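Local coordinates for cellulase (Xanthomonas axonopodis pv. citri, PDB 4W7W), which probably hydrolyses the beta-1,4-glycosidic bonds of cellulose as a family 5 glycoside hydrolase with a (beta/alpha)8 barrel, at residues 48-52 against 53-57; 172-176 against 177-181; 81-85 against 86-90. One frame throughout, in Å; residues are numbered along the deposited sequence.

Overall arrangement
The three contacts are local turns at helix ends on the outer layer of one eight-stranded parallel barrel. They follow one another in series, and none nests in or crosses another. Interaction 1 closes the loop from strand 24-29 as it enters helix 52-60. Interaction 3 comes next and starts helix 85-100. Interaction 2 comes last, where helix 160-176 ends and the chain turns toward strand 183-186. Interactions 1 and 3 touch: Tyr-49 OH probably hydrogen-bonds to Gln-87 OE1 at 2.7 Å, so the first loop is tied to helix 85-100. Interaction 2 stands apart, its nearest atoms about 11 Å from those of interaction 3 and about 15 Å from those of interaction 1.

Interaction 1 (48-52 against 53-57); sequences TYPAA and SDFSY
Ala-51 and Asp-54 hold each other by two reciprocal hydrogen bonds where the loop after strand 24-29 runs into helix 52-60. This is a local contact at the start of a helix. Ala-51 N donates a hydrogen bond to Asp-54 OD2 at 2.9 Å. The backbone returns the bond, from Asp-54 N to Ala-51 O, also at 2.9 Å. Neither bond is straight, with N-H...O angles of 139° and 141°. The amide of Ala-51 comes to OD2 from above the carboxylate plane, not within it. Asp-54 CG stands beside its own backbone N (chi1 -63°), which turns the carboxylate back over the incoming chain. Its second oxygen, OD1, is held by Gln-314 NE2. The buried carboxylate therefore has a partner on each oxygen, and this should limit its rotation.

The apolar part of the contact lies next to these bonds. The CB atom of Pro-50 rests 3.5 Å from Asp-54 OD2 and 3.8 Å from Phe-55 CE1. The proline meets the phenyl ring obliquely, neither flat on its face nor square to its edge. Ala-51 O lies near the ring plane at the edge, 3.5 Å from Phe-55 CD1. Ala-51 CB is 3.6 Å from Ser-53 OG on the exposed side. One turn along, Ser-56 N makes a weak bond of 3.3 Å to Ala-52 O.

Pro-50 and Phe-55 both pack inward on Leu-29, while Phe-55 also meets Ile-66 and Ala-97. The same loop carries Glu-33, Phe-34 and Asn-35 of the glycan pocket, but the side chain of Pro-50 is about 13 Å from a bound glucose unit. The arrangement is the entry from the first strand's loop into the first helix of a (beta/alpha)8 barrel, the fold of family 5 glycoside hydrolases.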
ATOM      1  N   THR A  48      -8.379  -7.135  13.575  1.00  7.68           N
ATOM      2  CA  THR A  48      -9.743  -6.828  13.230  1.00  8.25           C
ATOM      3  C   THR A  48      -9.802  -6.345  11.799  1.00  6.87           C
ATOM      4  O   THR A  48      -8.827  -5.809  11.293  1.00  8.11           O
ATOM      5  CB  THR A  48     -10.317  -5.758  14.173  1.00 10.81           C
ATOM      6  OG1 THR A  48     -11.714  -5.621  13.925  1.00 14.20           O
ATOM      7  CG2 THR A  48      -9.632  -4.402  13.978  1.00 12.07           C
ATOM      8  N   TYR A  49     -10.945  -6.545  11.163  1.00  7.26           N
ATOM      9  CA  TYR A  49     -11.260  -5.903   9.903  1.00  6.59           C
ATOM     10  C   TYR A  49     -11.993  -4.596  10.188  1.00  6.47           C
ATOM     11  O   TYR A  49     -12.468  -4.369  11.300  1.00  7.84           O
ATOM     12  CB  TYR A  49     -12.038  -6.862   8.979  1.00  7.01           C
ATOM     13  CG  TYR A  49     -11.097  -7.750   8.199  1.00  6.84           C
ATOM     14  CD1 TYR A  49     -10.389  -8.761   8.823  1.00  6.73           C
ATOM     15  CD2 TYR A  49     -10.874  -7.540   6.856  1.00  7.40           C
ATOM     16  CE1 TYR A  49      -9.468  -9.528   8.132  1.00  6.73           C
ATOM     17  CE2 TYR A  49      -9.946  -8.302   6.156  1.00  7.52           C
ATOM     18  CZ  TYR A  49      -9.260  -9.295   6.789  1.00  6.70           C
ATOM     19  OH  TYR A  49      -8.345 -10.032   6.063  1.00  7.61           O
ATOM     20  N   PRO A  50     -12.079  -3.710   9.191  1.00  6.42           N
ATOM     21  CA  PRO A  50     -12.680  -2.412   9.466  1.00  6.81           C
ATOM     22  C   PRO A  50     -14.180  -2.509   9.677  1.00  7.19           C
ATOM     23  O   PRO A  50     -14.828  -3.458   9.228  1.00  8.36           O
ATOM     24  CB  PRO A  50     -12.370  -1.593   8.196  1.00  7.05           C
ATOM     25  CG  PRO A  50     -11.309  -2.373   7.447  1.00  7.53           C
ATOM     26  CD  PRO A  50     -11.553  -3.804   7.822  1.00  6.39           C
ATOM     27  N   ALA A  51     -14.730  -1.528  10.361  1.00  7.79           N
ATOM     28  CA  ALA A  51     -16.172  -1.409  10.471  1.00  7.64           C
ATOM     29  C   ALA A  51     -16.698  -0.854   9.157  1.00  6.99           C
ATOM     30  O   ALA A  51     -16.028  -0.048   8.509  1.00  7.24           O
ATOM     31  CB  ALA A  51     -16.542  -0.452  11.600  1.00  8.74           C
ATOM     32  N   ALA A  52     -17.924  -1.214   8.800  1.00  7.80           N
ATOM     33  CA  ALA A  52     -18.528  -0.648   7.603  1.00  7.43           C
ATOM     34  C   ALA A  52     -18.582   0.879   7.683  1.00  6.67           C
ATOM     35  O   ALA A  52     -18.419   1.563   6.673  1.00  6.81           O
ATOM     36  CB  ALA A  52     -19.924  -1.198   7.397  1.00  8.67           C
ATOM     37  N   SER A  53     -18.814   1.416   8.881  1.00  6.53           N
ATOM     38  CA  SER A  53     -18.862   2.856   9.056  1.00  6.64           C
ATOM     39  C   SER A  53     -17.540   3.548   8.743  1.00  7.03           C
ATOM     40  O   SER A  53     -17.532   4.742   8.476  1.00  7.39           O
ATOM     41  CB  SER A  53     -19.300   3.194  10.474  1.00  7.88           C
ATOM     42  OG  SER A  53     -18.458   2.617  11.465  1.00  9.01           O
ATOM     43  N   ASP A  54     -16.430   2.823   8.817  1.00  6.25           N
ATOM     44  CA  ASP A  54     -15.145   3.420   8.449  1.00  7.01           C
ATOM     45  C   ASP A  54     -15.204   3.800   6.959  1.00  6.52           C
ATOM     46  O   ASP A  54     -14.771   4.872   6.550  1.00  7.41           O
ATOM     47  CB  ASP A  54     -13.975   2.447   8.701  1.00  7.99           C
ATOM     48  CG  ASP A  54     -13.783   2.055  10.172  1.00  8.45           C
ATOM     49  OD1 ASP A  54     -14.208   2.814  11.075  1.00  9.34           O
ATOM     50  OD2 ASP A  54     -13.192   0.964  10.397  1.00 10.37           O
ATOM     51  N   PHE A  55     -15.693   2.875   6.134  1.00  6.73           N
ATOM     52  CA  PHE A  55     -15.784   3.125   4.700  1.00  7.03           C
ATOM     53  C   PHE A  55     -16.657   4.342   4.417  1.00  6.97           C
ATOM     54  O   PHE A  55     -16.283   5.218   3.641  1.00  7.55           O
ATOM     55  CB  PHE A  55     -16.317   1.900   3.954  1.00  6.74           C
ATOM     56  CG  PHE A  55     -15.384   0.727   3.988  1.00  6.62           C
ATOM     57  CD1 PHE A  55     -15.402  -0.155   5.063  1.00  7.97           C
ATOM     58  CD2 PHE A  55     -14.469   0.510   2.975  1.00  6.88           C
ATOM     59  CE1 PHE A  55     -14.537  -1.239   5.097  1.00  9.66           C
ATOM     60  CE2 PHE A  55     -13.609  -0.570   3.016  1.00  8.35           C
ATOM     61  CZ  PHE A  55     -13.633  -1.435   4.085  1.00  9.33           C
ATOM     62  N   SER A  56     -17.827   4.402   5.051  1.00  6.95           N
ATOM     63  CA  SER A  56     -18.725   5.523   4.785  1.00  7.37           C
ATOM     64  C   SER A  56     -18.158   6.852   5.302  1.00  7.47           C
ATOM     65  O   SER A  56     -18.328   7.878   4.658  1.00  8.56           O
ATOM     66  CB  SER A  56     -20.131   5.258   5.321  1.00  8.83           C
ATOM     67  OG  SER A  56     -20.121   4.938   6.682  1.00  9.95           O
ATOM     68  N   TYR A  57     -17.482   6.835   6.441  1.00  7.18           N
ATOM     69  CA  TYR A  57     -16.856   8.052   6.957  1.00  7.11           C
ATOM     70  C   TYR A  57     -15.856   8.596   5.943  1.00  7.19           C
ATOM     71  O   TYR A  57     -15.896   9.781   5.584  1.00  7.91           O
ATOM     72  CB  TYR A  57     -16.147   7.803   8.288  1.00  7.60           C
ATOM     73  CG  TYR A  57     -15.340   9.012   8.709  1.00  8.02           C
ATOM     74  CD1 TYR A  57     -15.948  10.111   9.288  1.00  8.88           C
ATOM     75  CD2 TYR A  57     -13.975   9.070   8.465  1.00  8.03           C
ATOM     76  CE1 TYR A  57     -15.210  11.228   9.635  1.00  9.03           C
ATOM     77  CE2 TYR A  57     -13.234  10.181   8.805  1.00  8.14           C
ATOM     78  CZ  TYR A  57     -13.845  11.260   9.389  1.00  8.40           C
ATOM     79  OH  TYR A  57     -13.058  12.348   9.726  1.00  9.65           O
TER

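Interaction 2 (172-176 against 177-181); sequences TAIRK and TGAKN
Arg-175 reaches from the last turn of helix 160-176 to the loop that follows and grips two of its carbonyl oxygens. NH1 donates to Asn-181 O at 2.8 Å, and NH2 donates to the same oxygen at 3.1 Å. This end-on grip lies in the guanidinium plane. NH1 also bonds Ala-179 O at 3.0 Å, but that donor stands above the carbonyl plane. A bend at chi2 (-57°) folds the arginine chain back toward the loop. Water 1 bridges Arg-175 O and Ala-179 O.

The turn itself is held by Ile-174 O, which accepts from both Thr-177 OG1 (2.7 Å) and Thr-177 N. The hydroxyl also accepts from Ala-179 N at 3.2 Å, forming an ST turn. Gly-178, with a positive phi of 93°, is the first residue past the helix to depart from helical backbone angles, and its N bonds Arg-175 O at 3.0 Å. Ile-174 CG2 and Ala-179 CB meet at 4.0 Å, beside Phe-149.

Further out, Asp-214 makes a salt bridge with Arg-175 NE. Asn-181 ND2 bonds Val-147 O and Phe-141 O. A guanidinium paired with a carboxylate and two carbonyls would probably stay charged.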
ATOM      1  N   THR A 172       2.864 -12.116 -13.820  1.00  6.23           N
ATOM      2  CA  THR A 172       2.558 -13.138 -14.807  1.00  6.37           C
ATOM      3  C   THR A 172       1.456 -14.055 -14.297  1.00  6.86           C
ATOM      4  O   THR A 172       0.516 -14.380 -15.030  1.00  7.33           O
ATOM      5  CB  THR A 172       3.835 -13.895 -15.183  1.00  6.74           C
ATOM      6  OG1 THR A 172       4.692 -12.969 -15.856  1.00  7.62           O
ATOM      7  CG2 THR A 172       3.551 -15.115 -16.046  1.00  7.76           C
ATOM      8  N   ALA A 173       1.590 -14.506 -13.056  1.00  7.03           N
ATOM      9  CA  ALA A 173       0.598 -15.398 -12.459  1.00  7.42           C
ATOM     10  C   ALA A 173      -0.785 -14.755 -12.443  1.00  6.85           C
ATOM     11  O   ALA A 173      -1.799 -15.404 -12.741  1.00  7.84           O
ATOM     12  CB  ALA A 173       1.019 -15.817 -11.065  1.00  7.86           C
ATOM     13  N   ILE A 174      -0.849 -13.487 -12.078  1.00  6.36           N
ATOM     14  CA  ILE A 174      -2.122 -12.786 -12.044  1.00  6.20           C
ATOM     15  C   ILE A 174      -2.706 -12.720 -13.453  1.00  5.99           C
ATOM     16  O   ILE A 174      -3.882 -13.008 -13.656  1.00  7.01           O
ATOM     17  CB  ILE A 174      -1.956 -11.378 -11.445  1.00  5.64           C
ATOM     18  CG1 ILE A 174      -1.658 -11.491  -9.934  1.00  5.49           C
ATOM     19  CG2 ILE A 174      -3.181 -10.503 -11.718  1.00  6.40           C
ATOM     20  CD1 ILE A 174      -1.111 -10.214  -9.308  1.00  5.84           C
ATOM     21  N   ARG A 175      -1.901 -12.338 -14.436  1.00  5.90           N
ATOM     22  CA  ARG A 175      -2.449 -12.172 -15.780  1.00  6.13           C
ATOM     23  C   ARG A 175      -2.878 -13.482 -16.422  1.00  6.80           C
ATOM     24  O   ARG A 175      -3.812 -13.495 -17.209  1.00  8.25           O
ATOM     25  CB  ARG A 175      -1.481 -11.384 -16.656  1.00  6.14           C
ATOM     26  CG  ARG A 175      -1.191  -9.976 -16.158  1.00  6.32           C
ATOM     27  CD  ARG A 175      -2.464  -9.161 -16.019  1.00  6.56           C
ATOM     28  NE  ARG A 175      -2.146  -7.785 -15.676  1.00  6.62           N
ATOM     29  CZ  ARG A 175      -2.861  -7.000 -14.879  1.00  6.47           C
ATOM     30  NH1 ARG A 175      -3.989  -7.419 -14.329  1.00  7.14           N
ATOM     31  NH2 ARG A 175      -2.402  -5.796 -14.622  1.00  6.82           N
ATOM     32  N   LYS A 176      -2.221 -14.587 -16.063  1.00  6.96           N
ATOM     33  CA  LYS A 176      -2.609 -15.893 -16.581  1.00  7.46           C
ATOM     34  C   LYS A 176      -4.049 -16.248 -16.204  1.00  7.70           C
ATOM     35  O   LYS A 176      -4.668 -17.034 -16.904  1.00  9.22           O
ATOM     36  CB  LYS A 176      -1.672 -16.984 -16.066  1.00  7.20           C
ATOM     37  CG  LYS A 176      -0.326 -17.029 -16.763  1.00  7.56           C
ATOM     38  CD  LYS A 176       0.603 -18.021 -16.103  1.00  7.86           C
ATOM     39  CE  LYS A 176       1.893 -18.196 -16.894  1.00  8.06           C
ATOM     40  NZ  LYS A 176       2.891 -18.964 -16.126  1.00  8.79           N
ATOM     41  N   THR A 177      -4.575 -15.690 -15.108  1.00  7.69           N
ATOM     42  CA  THR A 177      -5.948 -15.983 -14.705  1.00  7.95           C
ATOM     43  C   THR A 177      -6.975 -15.248 -15.549  1.00  8.90           C
ATOM     44  O   THR A 177      -8.170 -15.536 -15.444  1.00 11.70           O
ATOM     45  CB  THR A 177      -6.228 -15.607 -13.245  1.00  7.99           C
ATOM     46  OG1 THR A 177      -6.235 -14.177 -13.108  1.00  8.29           O
ATOM     47  CG2 THR A 177      -5.223 -16.229 -12.303  1.00  8.58           C
ATOM     48  N   GLY A 178      -6.527 -14.294 -16.363  1.00  9.30           N
ATOM     49  CA  GLY A 178      -7.434 -13.407 -17.093  1.00 10.17           C
ATOM     50  C   GLY A 178      -7.742 -12.107 -16.372  1.00  9.60           C
ATOM     51  O   GLY A 178      -8.399 -11.221 -16.938  1.00 12.64           O
ATOM     52  N   ALA A 179      -7.275 -11.973 -15.132  1.00  8.44           N
ATOM     53  CA  ALA A 179      -7.524 -10.756 -14.364  1.00  8.59           C
ATOM     54  C   ALA A 179      -6.905  -9.550 -15.049  1.00  7.79           C
ATOM     55  O   ALA A 179      -5.725  -9.566 -15.428  1.00  8.74           O
ATOM     56  CB  ALA A 179      -6.955 -10.906 -12.969  1.00  9.16           C
ATOM     57  N   LYS A 180      -7.703  -8.480 -15.155  1.00  7.91           N
ATOM     58  CA  LYS A 180      -7.274  -7.228 -15.772  1.00  8.38           C
ATOM     59  C   LYS A 180      -7.071  -6.117 -14.745  1.00  7.75           C
ATOM     60  O   LYS A 180      -6.789  -4.981 -15.105  1.00  8.73           O
ATOM     61  CB  LYS A 180      -8.289  -6.793 -16.826  1.00 11.00           C
ATOM     62  CG  LYS A 180      -8.454  -7.783 -17.962  1.00 14.46           C
ATOM     63  CD  LYS A 180      -9.474  -7.312 -18.987  0.80 20.09           C
ATOM     64  CE  LYS A 180      -9.534  -8.239 -20.196  0.80 27.91           C
ATOM     65  NZ  LYS A 180     -10.714  -7.955 -21.056  0.80 36.94           N
ATOM     66  N   ASN A 181      -7.180  -6.455 -13.465  1.00  7.16           N
ATOM     67  CA  ASN A 181      -7.148  -5.480 -12.395  1.00  6.42           C
ATOM     68  C   ASN A 181      -5.821  -4.737 -12.356  1.00  6.01           C
ATOM     69  O   ASN A 181      -4.784  -5.255 -12.758  1.00  6.55           O
ATOM     70  CB  ASN A 181      -7.321  -6.173 -11.045  1.00  6.57           C
ATOM     71  CG  ASN A 181      -8.525  -7.095 -10.979  1.00  7.04           C
ATOM     72  OD1 ASN A 181      -8.600  -8.073 -11.719  1.00  8.19           O
ATOM     73  ND2 ASN A 181      -9.452  -6.817 -10.075  1.00  8.37           N
TER
HETATM   74  O   HOH W   1      -5.118 -11.098 -17.771  1.00 14.11           O

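Interaction 3 (81-85 against 86-90); sequences GPLDQ and AQLGL
Asp-84 OD2 is gripped by two donors: the backbone N of Gln-87 and water 2, each at 2.8 Å. Asp-84 is the N-cap of helix 85-100, and the bond to Gln-87 N is the capping bond. It uses the anti lone pair of OD2, the one turned away from OD1, and its N-H...O angle is 154°. The carboxylate swings over the helix start because CG lies opposite the backbone N (chi1 -179°), beside the carbonyl carbon. There OD2 also sits 3.5 Å from Ala-86 CB. A negative group at this end of a helix would be favoured by the helix dipole.

The regular helix bonds begin at the same residue. Leu-88 N donates to Asp-84 O at 2.9 Å. Gly-89 N follows with a bond to Gln-85 O, also 2.9 Å. The capping bond thus serves the amide N of Gln-87 in the first turn of the helix.

Leu-83 comes just before the cap, and Leu-88 is four residues after it. Their side chains meet across the cap, CD1 of Leu-83 to CD2 of Leu-88, at a loose 4.4 Å. These are the positions of a hydrophobic staple. Both leucines also lean on Glu-140 of helix 127-141, so the pair joins two neighbouring helices of the barrel's outer layer. The chain of Gln-85 lies alongside Leu-88.

The polar end of Gln-87 turns away from the cap toward the loop before helix 52-60. Its OE1 bonds Tyr-49 OH, and NE2 bonds Tyr-47 OH. Water 2 links this amide back to the cap, accepting from Gln-87 NE2 at 2.9 Å while donating to Asp-84 OD2.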
ATOM      1  N   GLY A  81      -0.951 -23.554  -0.579  1.00 11.10           N
ATOM      2  CA  GLY A  81      -2.179 -24.228  -0.215  1.00 11.07           C
ATOM      3  C   GLY A  81      -3.424 -23.388  -0.419  1.00  9.34           C
ATOM      4  O   GLY A  81      -3.358 -22.246  -0.850  1.00  9.21           O
ATOM      5  N   PRO A  82      -4.579 -23.953  -0.080  1.00  9.58           N
ATOM      6  CA  PRO A  82      -5.830 -23.250  -0.280  1.00  9.78           C
ATOM      7  C   PRO A  82      -5.940 -21.989   0.558  1.00  9.15           C
ATOM      8  O   PRO A  82      -5.341 -21.880   1.630  1.00  9.88           O
ATOM      9  CB  PRO A  82      -6.895 -24.260   0.161  1.00 11.45           C
ATOM     10  CG  PRO A  82      -6.174 -25.202   1.053  1.00 15.31           C
ATOM     11  CD  PRO A  82      -4.779 -25.292   0.506  1.00 11.89           C
ATOM     12  N   LEU A  83      -6.721 -21.042   0.069  1.00  8.54           N
ATOM     13  CA  LEU A  83      -7.009 -19.853   0.858  1.00  8.61           C
ATOM     14  C   LEU A  83      -7.903 -20.217   2.038  1.00  8.27           C
ATOM     15  O   LEU A  83      -8.756 -21.100   1.953  1.00 10.51           O
ATOM     16  CB  LEU A  83      -7.704 -18.809   0.013  1.00  9.21           C
ATOM     17  CG  LEU A  83      -6.924 -18.301  -1.205  1.00 10.13           C
ATOM     18  CD1 LEU A  83      -7.768 -17.260  -1.932  1.00 12.31           C
ATOM     19  CD2 LEU A  83      -5.552 -17.761  -0.825  1.00 10.45           C
ATOM     20  N   ASP A  84      -7.706 -19.520   3.144  1.00  8.06           N
ATOM     21  CA  ASP A  84      -8.550 -19.670   4.314  1.00  7.65           C
ATOM     22  C   ASP A  84      -9.889 -18.990   4.023  1.00  7.74           C
ATOM     23  O   ASP A  84      -9.941 -17.791   3.741  1.00  8.10           O
ATOM     24  CB  ASP A  84      -7.884 -19.037   5.519  1.00  8.17           C
ATOM     25  CG  ASP A  84      -8.699 -19.189   6.772  1.00  8.52           C
ATOM     26  OD1 ASP A  84      -8.513 -20.209   7.452  1.00 10.61           O
ATOM     27  OD2 ASP A  84      -9.514 -18.306   7.092  1.00  9.71           O
ATOM     28  N   GLN A  85     -10.971 -19.758   4.100  1.00  8.94           N
ATOM     29  CA  GLN A  85     -12.267 -19.234   3.680  1.00  9.47           C
ATOM     30  C   GLN A  85     -12.799 -18.161   4.617  1.00  8.88           C
ATOM     31  O   GLN A  85     -13.431 -17.211   4.166  1.00  9.06           O
ATOM     32  CB  GLN A  85     -13.278 -20.358   3.497  1.00 10.57           C
ATOM     33  CG  GLN A  85     -12.906 -21.301   2.371  1.00 12.36           C
ATOM     34  CD  GLN A  85     -12.734 -20.606   1.040  1.00 13.30           C
ATOM     35  OE1 GLN A  85     -11.636 -20.600   0.460  1.00 19.77           O
ATOM     36  NE2 GLN A  85     -13.785 -19.976   0.569  1.00 15.41           N
ATOM     37  N   ALA A  86     -12.539 -18.282   5.909  1.00  8.91           N
ATOM     38  CA  ALA A  86     -12.979 -17.235   6.839  1.00  9.26           C
ATOM     39  C   ALA A  86     -12.260 -15.928   6.548  1.00  7.88           C
ATOM     40  O   ALA A  86     -12.889 -14.871   6.537  1.00  7.85           O
ATOM     41  CB  ALA A  86     -12.758 -17.647   8.283  1.00 10.14           C
ATOM     42  N   GLN A  87     -10.956 -15.989   6.281  1.00  7.51           N
ATOM     43  CA  GLN A  87     -10.220 -14.777   5.994  1.00  7.14           C
ATOM     44  C   GLN A  87     -10.684 -14.150   4.678  1.00  6.85           C
ATOM     45  O   GLN A  87     -10.863 -12.946   4.578  1.00  7.08           O
ATOM     46  CB  GLN A  87      -8.724 -15.038   5.970  1.00  7.09           C
ATOM     47  CG  GLN A  87      -7.890 -13.776   6.094  1.00  6.88           C
ATOM     48  CD  GLN A  87      -7.807 -13.139   7.478  1.00  7.44           C
ATOM     49  OE1 GLN A  87      -7.321 -12.021   7.595  1.00  7.78           O
ATOM     50  NE2 GLN A  87      -8.216 -13.837   8.517  1.00  8.66           N
ATOM     51  N   LEU A  88     -10.869 -15.000   3.668  1.00  7.63           N
ATOM     52  CA  LEU A  88     -11.371 -14.530   2.395  1.00  8.21           C
ATOM     53  C   LEU A  88     -12.731 -13.870   2.579  1.00  7.90           C
ATOM     54  O   LEU A  88     -13.031 -12.847   1.964  1.00  8.26           O
ATOM     55  CB  LEU A  88     -11.433 -15.695   1.428  1.00  9.00           C
ATOM     56  CG  LEU A  88     -11.890 -15.381   0.025  1.00 10.75           C
ATOM     57  CD1 LEU A  88     -10.949 -14.369  -0.625  1.00 11.95           C
ATOM     58  CD2 LEU A  88     -11.972 -16.683  -0.748  1.00 11.36           C
ATOM     59  N   GLY A  89     -13.563 -14.457   3.427  1.00  7.87           N
ATOM     60  CA  GLY A  89     -14.868 -13.887   3.694  1.00  7.80           C
ATOM     61  C   GLY A  89     -14.797 -12.498   4.299  1.00  7.38           C
ATOM     62  O   GLY A  89     -15.583 -11.629   3.959  1.00  7.88           O
ATOM     63  N   LEU A  90     -13.837 -12.287   5.194  1.00  7.05           N
ATOM     64  CA  LEU A  90     -13.640 -10.977   5.798  1.00  6.84           C
ATOM     65  C   LEU A  90     -13.235  -9.963   4.744  1.00  6.44           C
ATOM     66  O   LEU A  90     -13.716  -8.823   4.738  1.00  6.76           O
ATOM     67  CB  LEU A  90     -12.600 -11.064   6.917  1.00  7.28           C
ATOM     68  CG  LEU A  90     -13.104 -11.791   8.172  1.00  8.12           C
ATOM     69  CD1 LEU A  90     -11.950 -12.263   9.039  1.00  8.69           C
ATOM     70  CD2 LEU A  90     -14.037 -10.901   8.984  1.00  9.80           C
TER
HETATM   71  O   HOH W   2      -9.235 -16.502   9.200  1.00 10.54           O